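XAC2610 protein (Xanthomonas axonopodis pv. citri, PDB 4QTQ) probably acts as an immunity protein, inhibiting a peptidoglycan hydrolase linked to the type IV secretion system, and binds a calcium ion. Local coordinates at residues I25-C37 with C47-G59. Numbering follows the deposited sequence.
Sequences IGGIAVSVHAQSC and CNRSPVVEVTFPG
A29, S31 and H33 pair with T56, E54 and V52 through six backbone hydrogen bonds, two at each pair, illustrating how an antiparallel ladder keeps its register. A water adds to it, linking A29 O, T56 OG1 and, weakly, E54 O. Around Q35, S36 and R49 the direct backbone bonds give way to water: one molecule donates to Q35 O while joining R49 through both N and O. The chains come together again at the disulfide, C37 SG to C47 SG at 2.1 Å.

On the face of S31 and E54, one of two modelled conformers sets S31 OG between its backbone N and carbonyl carbon (chi1 64°), against E54 CB at 3.4 Å.

The other face is apolar. V30 CG1 meets V53 CG1 at 4.0 Å, and I28 CG2 presses on V55 CG1 at 3.6 Å. I28 CD1 comes to the edge of the F57 ring, one face of which takes V55 CG1.

Strands 28-33 and 52-56 form the middle of a four-stranded antiparallel sheet, flanked by 20-25 and 63-65. V32 and V53 pack on L70 of strand 70-73, V30 on F78 of strand 78-80, and F57 meets the calcium ligand H104 edge-to-face.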
# COMPACT_ATOMS: atom_id res chain seq x y z
N ILE A 25 9.69 2.05 15.29
CA ILE A 25 10.18 1.32 14.13
C ILE A 25 11.14 2.21 13.37
O ILE A 25 10.73 3.14 12.67
CB ILE A 25 9.02 0.87 13.20
CG1 ILE A 25 7.86 0.31 14.02
CG2 ILE A 25 9.50 -0.19 12.23
CD1 ILE A 25 6.77 1.32 14.36
N GLY A 26 12.43 1.94 13.52
CA GLY A 26 13.45 2.74 12.84
C GLY A 26 13.38 4.22 13.18
O GLY A 26 13.57 5.08 12.31
N GLY A 27 13.10 4.51 14.44
CA GLY A 27 13.11 5.89 14.93
C GLY A 27 11.82 6.67 14.69
O GLY A 27 11.75 7.86 15.00
N ILE A 28 10.81 5.99 14.13
CA ILE A 28 9.48 6.57 13.99
C ILE A 28 8.58 5.85 14.97
O ILE A 28 8.51 4.62 14.96
CB ILE A 28 8.93 6.38 12.56
CG1 ILE A 28 9.81 7.12 11.54
CG2 ILE A 28 7.49 6.88 12.46
CD1 ILE A 28 9.62 6.67 10.11
N ALA A 29 7.90 6.61 15.82
CA ALA A 29 7.02 6.01 16.83
C ALA A 29 5.64 5.89 16.24
O ALA A 29 5.14 6.84 15.62
CB ALA A 29 6.99 6.84 18.10
N VAL A 30 5.03 4.72 16.41
CA VAL A 30 3.68 4.48 15.90
C VAL A 30 2.85 3.83 16.99
O VAL A 30 3.27 2.83 17.60
CB VAL A 30 3.67 3.55 14.66
CG1 VAL A 30 2.25 3.46 14.10
CG2 VAL A 30 4.62 4.05 13.59
N SER A 31 1.68 4.41 17.25
CA SER A 31 0.73 3.84 18.19
C SER A 31 -0.60 3.60 17.50
O SER A 31 -0.95 4.29 16.56
CB SER A 31 0.54 4.75 19.41
OG SER A 31 -0.03 6.00 19.05
N VAL A 32 -1.32 2.59 17.98
CA VAL A 32 -2.64 2.25 17.47
C VAL A 32 -3.59 2.25 18.66
O VAL A 32 -3.25 1.72 19.72
CB VAL A 32 -2.66 0.85 16.80
CG1 VAL A 32 -4.06 0.54 16.25
CG2 VAL A 32 -1.62 0.75 15.70
N HIS A 33 -4.75 2.88 18.49
CA HIS A 33 -5.80 2.88 19.48
C HIS A 33 -7.08 2.38 18.78
O HIS A 33 -7.62 3.08 17.92
CB HIS A 33 -5.96 4.29 20.05
CG HIS A 33 -4.65 5.03 20.16
ND1 HIS A 33 -3.88 5.00 21.30
CD2 HIS A 33 -3.98 5.79 19.27
CE1 HIS A 33 -2.79 5.72 21.11
NE2 HIS A 33 -2.82 6.21 19.88
N ALA A 34 -7.53 1.18 19.14
CA ALA A 34 -8.69 0.57 18.50
C ALA A 34 -9.42 -0.31 19.48
O ALA A 34 -8.84 -1.24 20.04
CB ALA A 34 -8.26 -0.25 17.29
N GLN A 35 -10.70 -0.02 19.67
CA GLN A 35 -11.58 -0.78 20.55
C GLN A 35 -12.53 -1.63 19.70
O GLN A 35 -12.73 -1.37 18.51
CB GLN A 35 -12.43 0.17 21.41
CG GLN A 35 -11.71 1.41 21.95
CD GLN A 35 -10.75 1.08 23.08
OE1 GLN A 35 -11.17 0.63 24.14
NE2 GLN A 35 -9.46 1.32 22.86
N SER A 36 -13.11 -2.65 20.31
CA SER A 36 -14.20 -3.43 19.70
C SER A 36 -13.81 -4.08 18.36
O SER A 36 -14.63 -4.18 17.45
CB SER A 36 -15.44 -2.55 19.50
OG SER A 36 -15.79 -1.88 20.70
N CYS A 37 -12.56 -4.51 18.26
CA CYS A 37 -12.09 -5.24 17.10
C CYS A 37 -12.64 -6.66 17.15
O CYS A 37 -13.03 -7.14 18.21
CB CYS A 37 -10.56 -5.25 17.10
SG CYS A 37 -9.82 -3.59 17.16
N CYS A 47 -10.41 -3.99 12.92
CA CYS A 47 -10.81 -2.86 13.74
C CYS A 47 -11.46 -1.81 12.87
O CYS A 47 -10.77 -1.09 12.14
CB CYS A 47 -9.58 -2.25 14.41
SG CYS A 47 -8.69 -3.44 15.42
N ASN A 48 -12.78 -1.72 12.93
CA ASN A 48 -13.49 -0.70 12.15
C ASN A 48 -14.44 0.20 12.95
O ASN A 48 -15.41 0.74 12.40
CB ASN A 48 -14.21 -1.34 10.96
CG ASN A 48 -15.26 -2.32 11.38
OD1 ASN A 48 -15.48 -2.55 12.57
ND2 ASN A 48 -15.92 -2.91 10.41
N ARG A 49 -14.14 0.37 14.24
CA ARG A 49 -14.80 1.37 15.06
C ARG A 49 -13.78 2.46 15.40
O ARG A 49 -13.13 2.43 16.46
CB ARG A 49 -15.42 0.74 16.30
CG ARG A 49 -16.63 -0.13 15.96
CD ARG A 49 -17.94 0.61 16.21
NE ARG A 49 -18.24 0.64 17.64
CZ ARG A 49 -18.72 -0.39 18.34
NH1 ARG A 49 -18.98 -1.56 17.76
NH2 ARG A 49 -18.94 -0.26 19.64
N SER A 50 -13.65 3.39 14.47
CA SER A 50 -12.81 4.58 14.60
C SER A 50 -11.40 4.26 15.06
O SER A 50 -10.91 4.87 16.01
CB SER A 50 -13.45 5.58 15.56
OG SER A 50 -14.82 5.72 15.28
N PRO A 51 -10.73 3.32 14.36
CA PRO A 51 -9.35 3.05 14.74
C PRO A 51 -8.49 4.27 14.45
O PRO A 51 -8.75 4.98 13.49
CB PRO A 51 -8.97 1.88 13.82
CG PRO A 51 -9.79 2.11 12.60
CD PRO A 51 -11.11 2.64 13.11
N VAL A 52 -7.48 4.50 15.29
CA VAL A 52 -6.55 5.63 15.13
C VAL A 52 -5.14 5.10 15.04
O VAL A 52 -4.72 4.31 15.88
CB VAL A 52 -6.63 6.60 16.32
CG1 VAL A 52 -5.57 7.70 16.20
CG2 VAL A 52 -8.03 7.21 16.43
N VAL A 53 -4.41 5.51 14.00
CA VAL A 53 -3.00 5.22 13.87
C VAL A 53 -2.26 6.55 14.00
O VAL A 53 -2.44 7.45 13.16
CB VAL A 53 -2.68 4.56 12.53
CG1 VAL A 53 -1.17 4.44 12.31
CG2 VAL A 53 -3.36 3.19 12.45
N GLU A 54 -1.48 6.69 15.06
CA GLU A 54 -0.74 7.92 15.32
C GLU A 54 0.75 7.72 15.05
O GLU A 54 1.36 6.80 15.60
CB GLU A 54 -0.93 8.39 16.76
CG GLU A 54 -0.46 9.82 16.97
CD GLU A 54 -0.52 10.23 18.42
OE1 GLU A 54 0.37 9.81 19.20
OE2 GLU A 54 -1.44 11.01 18.76
N VAL A 55 1.31 8.60 14.21
CA VAL A 55 2.70 8.50 13.75
C VAL A 55 3.47 9.75 14.18
O VAL A 55 3.05 10.89 13.91
CB VAL A 55 2.76 8.37 12.21
CG1 VAL A 55 4.20 8.22 11.73
CG2 VAL A 55 1.91 7.20 11.73
N THR A 56 4.60 9.54 14.85
CA THR A 56 5.46 10.62 15.30
C THR A 56 6.83 10.49 14.65
O THR A 56 7.64 9.69 15.08
CB THR A 56 5.66 10.59 16.83
OG1 THR A 56 4.39 10.49 17.50
CG2 THR A 56 6.41 11.84 17.30
N PHE A 57 7.07 11.27 13.61
CA PHE A 57 8.38 11.31 12.95
C PHE A 57 9.35 12.05 13.86
O PHE A 57 8.92 12.88 14.66
CB PHE A 57 8.28 12.00 11.59
CG PHE A 57 7.37 11.27 10.62
CD1 PHE A 57 7.80 10.08 10.01
CD2 PHE A 57 6.10 11.74 10.33
CE1 PHE A 57 6.97 9.40 9.12
CE2 PHE A 57 5.27 11.07 9.44
CZ PHE A 57 5.71 9.89 8.83
N PRO A 58 10.67 11.74 13.79
CA PRO A 58 11.61 12.44 14.68
C PRO A 58 11.57 13.95 14.51
O PRO A 58 11.65 14.45 13.38
CB PRO A 58 12.99 11.91 14.24
CG PRO A 58 12.73 10.69 13.47
CD PRO A 58 11.35 10.79 12.89
N GLY A 59 11.44 14.67 15.63
CA GLY A 59 11.54 16.14 15.67
C GLY A 59 10.25 16.85 15.30
O GLY A 59 10.21 18.08 15.11
O HOH W 1 3.05 8.19 17.58
O HOH W 2 -11.92 -0.20 15.98
O HOH W 3 -11.29 2.65 18.83
O HOH W 4 -14.13 -3.43 14.98